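Long-range contacts in tyrocidine synthase 2 (Brevibacillus parabrevis, PDB 6TA8), which is a multidomain synthase, of which this chain presents a condensation domain built from two lobes, each with a mixed beta sheet flanked by helices: residues 66-76 with 147-158; 85-93 with 138-146. All coordinates share one frame; numbering follows the deposited sequence.

Contact 1 of 2, residues 66-76 with 147-158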
# COMPACT_ATOMS: atom_id res chain seq x y z
N GLY A 66 -7.01 28.37 -3.85
CA GLY A 66 -8.24 27.66 -4.12
C GLY A 66 -8.24 26.93 -5.45
O GLY A 66 -7.46 27.23 -6.36
N PHE A 67 -9.13 25.95 -5.56
CA PHE A 67 -9.35 25.21 -6.78
C PHE A 67 -10.58 25.75 -7.51
O PHE A 67 -11.46 26.37 -6.92
CB PHE A 67 -9.55 23.71 -6.49
CG PHE A 67 -8.34 23.02 -5.94
CD1 PHE A 67 -7.29 22.67 -6.78
CD2 PHE A 67 -8.26 22.71 -4.60
CE1 PHE A 67 -6.17 22.03 -6.27
CE2 PHE A 67 -7.14 22.07 -4.09
CZ PHE A 67 -6.10 21.73 -4.93
N ASP A 68 -10.61 25.51 -8.82
CA ASP A 68 -11.78 25.78 -9.64
C ASP A 68 -12.43 24.44 -9.98
O ASP A 68 -11.80 23.59 -10.61
CB ASP A 68 -11.41 26.54 -10.91
CG ASP A 68 -12.63 27.04 -11.67
OD1 ASP A 68 -13.32 27.95 -11.17
OD2 ASP A 68 -12.90 26.50 -12.77
N GLU A 69 -13.68 24.27 -9.55
CA GLU A 69 -14.33 22.97 -9.70
C GLU A 69 -14.48 22.59 -11.17
O GLU A 69 -14.38 21.41 -11.52
CB GLU A 69 -15.69 22.98 -9.00
CG GLU A 69 -16.66 24.04 -9.49
CD GLU A 69 -18.07 23.83 -8.97
OE1 GLU A 69 -18.32 22.79 -8.33
OE2 GLU A 69 -18.93 24.72 -9.19
N GLY A 70 -14.72 23.58 -12.04
CA GLY A 70 -14.81 23.29 -13.46
C GLY A 70 -13.52 22.74 -14.03
O GLY A 70 -13.54 21.97 -15.00
N LEU A 71 -12.39 23.12 -13.45
CA LEU A 71 -11.08 22.59 -13.84
C LEU A 71 -10.76 21.27 -13.16
O LEU A 71 -10.12 20.41 -13.77
CB LEU A 71 -9.99 23.61 -13.51
CG LEU A 71 -9.66 24.65 -14.58
CD1 LEU A 71 -10.80 25.63 -14.77
CD2 LEU A 71 -8.40 25.38 -14.19
N VAL A 72 -11.18 21.10 -11.90
CA VAL A 72 -10.99 19.82 -11.22
C VAL A 72 -11.79 18.73 -11.91
O VAL A 72 -11.30 17.61 -12.10
CB VAL A 72 -11.38 19.95 -9.73
CG1 VAL A 72 -11.32 18.60 -9.03
CG2 VAL A 72 -10.48 20.96 -9.03
N ARG A 73 -13.02 19.04 -12.31
CA ARG A 73 -13.83 18.07 -13.04
C ARG A 73 -13.22 17.75 -14.40
O ARG A 73 -13.15 16.59 -14.80
CB ARG A 73 -15.26 18.58 -13.20
CG ARG A 73 -16.01 18.73 -11.89
CD ARG A 73 -17.37 19.37 -12.10
NE ARG A 73 -18.29 18.49 -12.82
CZ ARG A 73 -19.17 17.69 -12.23
NH1 ARG A 73 -19.26 17.66 -10.91
NH2 ARG A 73 -19.96 16.92 -12.96
N GLN A 74 -12.76 18.78 -15.12
CA GLN A 74 -12.15 18.56 -16.42
C GLN A 74 -10.87 17.74 -16.31
O GLN A 74 -10.55 16.95 -17.21
CB GLN A 74 -11.86 19.90 -17.11
CG GLN A 74 -11.60 19.79 -18.60
CD GLN A 74 -11.43 21.14 -19.27
OE1 GLN A 74 -11.04 22.11 -18.62
NE2 GLN A 74 -11.72 21.20 -20.56
N ALA A 75 -10.13 17.90 -15.21
CA ALA A 75 -8.92 17.11 -15.01
C ALA A 75 -9.27 15.65 -14.73
O ALA A 75 -8.68 14.74 -15.32
CB ALA A 75 -8.10 17.70 -13.86
N PHE A 76 -10.23 15.41 -13.84
CA PHE A 76 -10.59 14.04 -13.49
C PHE A 76 -11.34 13.35 -14.62
O PHE A 76 -11.24 12.12 -14.76
CB PHE A 76 -11.41 14.02 -12.20
CG PHE A 76 -10.57 14.05 -10.95
CD1 PHE A 76 -10.01 12.88 -10.45
CD2 PHE A 76 -10.32 15.24 -10.29
CE1 PHE A 76 -9.24 12.90 -9.31
CE2 PHE A 76 -9.55 15.26 -9.14
CZ PHE A 76 -9.01 14.09 -8.65
N VAL A 147 -14.39 12.44 -5.50
CA VAL A 147 -13.65 13.70 -5.39
C VAL A 147 -14.51 14.69 -4.62
O VAL A 147 -15.68 14.91 -4.97
CB VAL A 147 -13.27 14.25 -6.77
CG1 VAL A 147 -12.36 15.46 -6.62
CG2 VAL A 147 -12.60 13.18 -7.61
N ALA A 148 -13.93 15.29 -3.58
CA ALA A 148 -14.65 16.23 -2.72
C ALA A 148 -13.84 17.50 -2.58
O ALA A 148 -12.65 17.45 -2.26
CB ALA A 148 -14.93 15.62 -1.34
N LEU A 149 -14.48 18.64 -2.82
CA LEU A 149 -13.85 19.95 -2.72
C LEU A 149 -14.46 20.70 -1.54
O LEU A 149 -15.67 20.93 -1.51
CB LEU A 149 -14.03 20.74 -4.01
CG LEU A 149 -13.53 22.19 -4.00
CD1 LEU A 149 -12.04 22.24 -3.70
CD2 LEU A 149 -13.83 22.87 -5.33
N PHE A 150 -13.62 21.06 -0.57
CA PHE A 150 -14.04 21.79 0.62
C PHE A 150 -13.43 23.19 0.56
O PHE A 150 -12.23 23.36 0.76
CB PHE A 150 -13.61 21.06 1.89
CG PHE A 150 -14.10 19.64 1.97
CD1 PHE A 150 -15.35 19.35 2.49
CD2 PHE A 150 -13.30 18.60 1.53
CE1 PHE A 150 -15.80 18.05 2.57
CE2 PHE A 150 -13.75 17.29 1.60
CZ PHE A 150 -15.00 17.02 2.12
N ALA A 151 -14.27 24.18 0.28
CA ALA A 151 -13.83 25.57 0.19
C ALA A 151 -14.03 26.26 1.53
O ALA A 151 -15.16 26.38 2.01
CB ALA A 151 -14.59 26.31 -0.91
N THR A 152 -12.94 26.71 2.14
CA THR A 152 -12.97 27.43 3.40
C THR A 152 -12.38 28.83 3.20
O THR A 152 -12.01 29.22 2.09
CB THR A 152 -12.21 26.67 4.50
OG1 THR A 152 -10.88 26.40 4.06
CG2 THR A 152 -12.92 25.36 4.82
N LYS A 153 -12.29 29.58 4.30
CA LYS A 153 -11.77 30.94 4.22
C LYS A 153 -10.26 30.98 4.06
O LYS A 153 -9.72 32.01 3.66
CB LYS A 153 -12.18 31.73 5.47
CG LYS A 153 -11.78 31.06 6.78
CD LYS A 153 -12.38 31.78 7.98
CE LYS A 153 -12.03 31.08 9.28
NZ LYS A 153 -12.67 31.74 10.45
N ASP A 154 -9.57 29.87 4.34
CA ASP A 154 -8.11 29.81 4.26
C ASP A 154 -7.64 28.90 3.13
O ASP A 154 -6.59 28.26 3.23
CB ASP A 154 -7.52 29.36 5.59
CG ASP A 154 -8.13 28.06 6.09
OD1 ASP A 154 -9.17 27.64 5.54
OD2 ASP A 154 -7.57 27.46 7.03
N GLY A 155 -8.40 28.83 2.04
CA GLY A 155 -8.05 28.02 0.89
C GLY A 155 -9.11 26.98 0.60
O GLY A 155 -10.22 27.00 1.15
N ASP A 156 -8.76 26.05 -0.29
CA ASP A 156 -9.65 24.97 -0.71
C ASP A 156 -8.98 23.63 -0.44
O ASP A 156 -7.80 23.44 -0.78
CB ASP A 156 -10.01 25.10 -2.19
CG ASP A 156 -10.94 26.26 -2.47
OD1 ASP A 156 -11.36 26.94 -1.51
OD2 ASP A 156 -11.26 26.49 -3.66
N HIS A 157 -9.72 22.71 0.16
CA HIS A 157 -9.25 21.36 0.41
C HIS A 157 -9.91 20.40 -0.58
O HIS A 157 -11.12 20.48 -0.82
CB HIS A 157 -9.57 20.92 1.85
CG HIS A 157 -8.96 21.80 2.89
ND1 HIS A 157 -7.68 21.61 3.37
CD2 HIS A 157 -9.46 22.87 3.56
CE1 HIS A 157 -7.42 22.53 4.28
NE2 HIS A 157 -8.48 23.31 4.41
N LEU A 158 -9.10 19.52 -1.17
CA LEU A 158 -9.57 18.57 -2.18
C LEU A 158 -9.31 17.16 -1.69
O LEU A 158 -8.15 16.76 -1.54
CB LEU A 158 -8.90 18.83 -3.52
CG LEU A 158 -9.47 18.05 -4.71
CD1 LEU A 158 -10.90 18.49 -5.00
CD2 LEU A 158 -8.59 18.21 -5.94
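One polar link joins the segments: the backbone N of F67 donates to OD2 of D156 over 2.9 Å, the carboxylate supplying an acceptor for this amide. The bond is bent, 138° at the hydrogen, and reaches OD2 on its anti side, tilted out of the carboxylate plane. D156 has CG anti to its carbonyl carbon (chi1 -71°), which swings the carboxylate across the loop before the helix; OD2 consequently lies 3.3 Å from CA of G66. Glycine suits that place, since G66 has a positive phi and a beta carbon would run into OD2.

The strands 145-152 and 155-163 form a beta hairpin, closed by a type I turn from T152 to G155, within the mixed sheet of the N-terminal lobe. Helix 69-82, with D68 at its N-cap position, lies over one face of this sheet, nearly antiparallel to strand 145-152; the axes of 69-76 and 147-152 approach to 10.5 Å. A148 and F150 point to the other face, toward helix 122-134, so the sheet is sandwiched between helices.

Apolar contacts fill the helix side. The F67 ring takes CD2 of L158 over one face, while its CE2 comes within 3.7 Å of CB of L158 and CD1 of L149 approaches obliquely. Branched V72 sends CG1 tip to tip against CD1 of L158, 4.1 Å away. The two branches of V147 serve separate neighbours: CG1 meets CG1 of V72, while CG2 makes a CH-pi contact, 3.7 Å from the centroid of the F76 ring and almost on its normal. CD2 of L158 lies at that ring's edge. F76 also meets F179 of helix 169-187.

Contact 2 of 2, residues 85-93 with 138-146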
# COMPACT_ATOMS: atom_id res chain seq x y z
N ALA A 85 -8.22 1.54 -15.45
CA ALA A 85 -8.52 0.75 -14.26
C ALA A 85 -9.45 1.48 -13.29
O ALA A 85 -10.12 0.82 -12.49
CB ALA A 85 -7.23 0.37 -13.54
N LEU A 86 -9.51 2.81 -13.36
CA LEU A 86 -10.38 3.57 -12.47
C LEU A 86 -11.85 3.49 -12.86
O LEU A 86 -12.70 3.99 -12.12
CB LEU A 86 -9.94 5.04 -12.43
CG LEU A 86 -8.51 5.29 -11.92
CD1 LEU A 86 -8.17 6.77 -11.97
CD2 LEU A 86 -8.34 4.74 -10.51
N ARG A 87 -12.17 2.88 -14.01
CA ARG A 87 -13.54 2.67 -14.44
C ARG A 87 -14.04 1.27 -14.13
O ARG A 87 -14.94 0.76 -14.81
CB ARG A 87 -13.68 2.96 -15.94
CG ARG A 87 -13.23 4.34 -16.35
CD ARG A 87 -13.64 4.64 -17.79
NE ARG A 87 -13.23 3.57 -18.69
CZ ARG A 87 -12.07 3.53 -19.33
NH1 ARG A 87 -11.19 4.51 -19.17
NH2 ARG A 87 -11.78 2.51 -20.13
N MET A 88 -13.47 0.62 -13.12
CA MET A 88 -13.76 -0.77 -12.82
C MET A 88 -14.99 -0.90 -11.92
O MET A 88 -15.25 -0.05 -11.07
CB MET A 88 -12.56 -1.44 -12.15
CG MET A 88 -12.53 -2.95 -12.28
SD MET A 88 -11.73 -3.50 -13.79
CE MET A 88 -10.21 -2.56 -13.72
N VAL A 89 -15.73 -1.99 -12.13
CA VAL A 89 -16.84 -2.37 -11.27
C VAL A 89 -16.74 -3.87 -11.01
O VAL A 89 -16.13 -4.62 -11.77
CB VAL A 89 -18.22 -2.03 -11.88
CG1 VAL A 89 -18.44 -0.52 -11.89
CG2 VAL A 89 -18.34 -2.60 -13.28
N TYR A 90 -17.35 -4.30 -9.91
CA TYR A 90 -17.25 -5.68 -9.45
C TYR A 90 -18.65 -6.24 -9.23
O TYR A 90 -19.42 -5.69 -8.44
CB TYR A 90 -16.43 -5.78 -8.16
CG TYR A 90 -14.98 -5.38 -8.33
CD1 TYR A 90 -14.60 -4.04 -8.38
CD2 TYR A 90 -13.99 -6.34 -8.45
CE1 TYR A 90 -13.28 -3.68 -8.54
CE2 TYR A 90 -12.66 -5.99 -8.61
CZ TYR A 90 -12.31 -4.66 -8.66
OH TYR A 90 -10.99 -4.30 -8.81
N LYS A 91 -18.97 -7.34 -9.91
CA LYS A 91 -20.28 -7.95 -9.82
C LYS A 91 -20.18 -9.32 -9.16
O LYS A 91 -19.21 -10.06 -9.35
CB LYS A 91 -20.92 -8.08 -11.20
CG LYS A 91 -21.32 -6.75 -11.80
CD LYS A 91 -21.76 -6.88 -13.25
CE LYS A 91 -22.87 -5.89 -13.57
NZ LYS A 91 -22.68 -4.60 -12.85
N GLN A 92 -21.21 -9.66 -8.38
CA GLN A 92 -21.23 -10.93 -7.65
C GLN A 92 -22.26 -11.88 -8.25
O GLN A 92 -23.25 -12.23 -7.60
CB GLN A 92 -21.52 -10.69 -6.17
CG GLN A 92 -21.11 -11.82 -5.24
CD GLN A 92 -20.76 -11.32 -3.85
OE1 GLN A 92 -19.60 -11.34 -3.45
NE2 GLN A 92 -21.77 -10.86 -3.12
N GLU A 93 -22.03 -12.32 -9.49
CA GLU A 93 -22.97 -13.20 -10.18
C GLU A 93 -22.68 -14.65 -9.84
O GLU A 93 -21.53 -15.09 -9.89
CB GLU A 93 -22.89 -12.98 -11.69
CG GLU A 93 -22.88 -11.52 -12.12
CD GLU A 93 -23.96 -11.20 -13.13
OE1 GLU A 93 -25.14 -11.52 -12.88
OE2 GLU A 93 -23.62 -10.61 -14.19
N ASP A 138 -19.87 2.63 -4.25
CA ASP A 138 -20.64 1.53 -4.83
C ASP A 138 -19.71 0.65 -5.64
O ASP A 138 -19.15 1.09 -6.65
CB ASP A 138 -21.78 2.07 -5.70
CG ASP A 138 -22.68 0.98 -6.23
OD1 ASP A 138 -22.62 -0.15 -5.71
OD2 ASP A 138 -23.44 1.25 -7.18
N LEU A 139 -19.55 -0.60 -5.21
CA LEU A 139 -18.61 -1.50 -5.88
C LEU A 139 -19.21 -2.16 -7.11
O LEU A 139 -18.48 -2.46 -8.06
CB LEU A 139 -18.12 -2.57 -4.90
CG LEU A 139 -16.72 -2.37 -4.32
CD1 LEU A 139 -16.37 -3.50 -3.36
CD2 LEU A 139 -15.69 -2.27 -5.44
N GLU A 140 -20.52 -2.39 -7.12
CA GLU A 140 -21.13 -3.11 -8.24
C GLU A 140 -21.42 -2.20 -9.43
O GLU A 140 -21.29 -2.63 -10.58
CB GLU A 140 -22.42 -3.80 -7.79
CG GLU A 140 -23.05 -4.67 -8.87
CD GLU A 140 -23.97 -5.74 -8.31
OE1 GLU A 140 -24.21 -6.74 -9.02
OE2 GLU A 140 -24.45 -5.58 -7.17
N HIS A 141 -21.80 -0.95 -9.18
CA HIS A 141 -22.14 -0.03 -10.26
C HIS A 141 -21.16 1.13 -10.40
O HIS A 141 -21.23 1.85 -11.41
CB HIS A 141 -23.56 0.53 -10.04
CG HIS A 141 -24.56 -0.51 -9.62
ND1 HIS A 141 -25.09 -0.55 -8.36
CD2 HIS A 141 -25.11 -1.54 -10.31
CE1 HIS A 141 -25.94 -1.57 -8.28
NE2 HIS A 141 -25.97 -2.18 -9.45
N GLY A 142 -20.27 1.33 -9.44
CA GLY A 142 -19.32 2.42 -9.51
C GLY A 142 -19.98 3.77 -9.28
O GLY A 142 -21.18 3.85 -8.99
N PRO A 143 -19.20 4.85 -9.41
CA PRO A 143 -17.76 4.81 -9.69
C PRO A 143 -16.92 4.63 -8.43
O PRO A 143 -17.38 4.91 -7.33
CB PRO A 143 -17.50 6.18 -10.32
CG PRO A 143 -18.50 7.07 -9.66
CD PRO A 143 -19.72 6.23 -9.40
N LEU A 144 -15.68 4.16 -8.60
CA LEU A 144 -14.79 3.91 -7.48
C LEU A 144 -13.99 5.14 -7.07
O LEU A 144 -13.24 5.07 -6.10
CB LEU A 144 -13.83 2.76 -7.81
CG LEU A 144 -14.48 1.41 -8.12
CD1 LEU A 144 -13.41 0.35 -8.32
CD2 LEU A 144 -15.44 1.02 -7.02
N VAL A 145 -14.13 6.26 -7.78
CA VAL A 145 -13.39 7.48 -7.51
C VAL A 145 -14.36 8.52 -6.97
O VAL A 145 -15.35 8.86 -7.63
CB VAL A 145 -12.66 8.00 -8.76
CG1 VAL A 145 -11.84 9.23 -8.42
CG2 VAL A 145 -11.78 6.91 -9.35
N HIS A 146 -14.08 9.03 -5.77
CA HIS A 146 -14.87 10.09 -5.14
C HIS A 146 -13.97 11.31 -4.95
O HIS A 146 -12.92 11.21 -4.30
CB HIS A 146 -15.45 9.63 -3.80
CG HIS A 146 -16.66 8.76 -3.93
ND1 HIS A 146 -16.82 7.86 -4.96
CD2 HIS A 146 -17.77 8.65 -3.16
CE1 HIS A 146 -17.98 7.23 -4.82
NE2 HIS A 146 -18.57 7.70 -3.73
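Y90 and L139 make the backbone link: Y90 N donates to L139 O at 2.8 Å, nearly straight at 163°. The Y90 carbonyl replies with a softer contact, its O 3.1 Å from CA of E140 in a CA-H...O geometry. The segments run in opposite directions, Y90 lying opposite E140 and L86 opposite L144. Strand 88-91 pairs with strand 98-101 along one edge; the 138-144 loop meets its other edge, through the Y90-L139 bond.

CG1 of V89 presses on the H141-G142 peptide, 3.6 Å from G142 N; at G142 phi is positive and a beta carbon would crowd that methyl, so glycine fits. The broad Y90 ring serves two leucines: CD1 of L144 reaches its edge near its plane, 3.3 Å from O of M88, while CD2 of L139 meets CD1 of Y90 obliquely at 3.6 Å. Farther along, CB of L86 touches CG2 of V145.

At the outer end K91 and E140 cross at about a right angle. The lysine chain bends at its last two torsions, bringing NZ 3.3 Å from O of E140. CG of E140 sits over one face of the H141 ring, toward its rim; ND1 of H141 donates to OD2 of D138 on the syn side, steadying the loop. R102 brings a like charge near NZ of K91, which the E140 carboxylate, its OE1 4.6 Å from NZ, may partly offset at this more exposed end, while apolar burial and the Y90-L139 bond hold the interior.

Contact 2 is nested along the chain inside the loop closed by contact 1, and their centres are about 24 Å apart. They share strand 145-152: contact 2 takes its entrance, contact 1 its remainder and the hairpin beyond. On the partner side, helix 69-82 is followed by strand 88-91, so the helix lies over strand 145-152, while the next strand meets the loop that leads into it. L86 packs on I79 and V80, farther along helix 69-82 than the part in contact 1. Contact 1 attaches the helix to the five-stranded sheet, whereas contact 2 ties the loop entering strand 145-152 to the small three-stranded one. L139 of contact 2 also touches H163, at the end of strand 155-163, whose beginning belongs to contact 1.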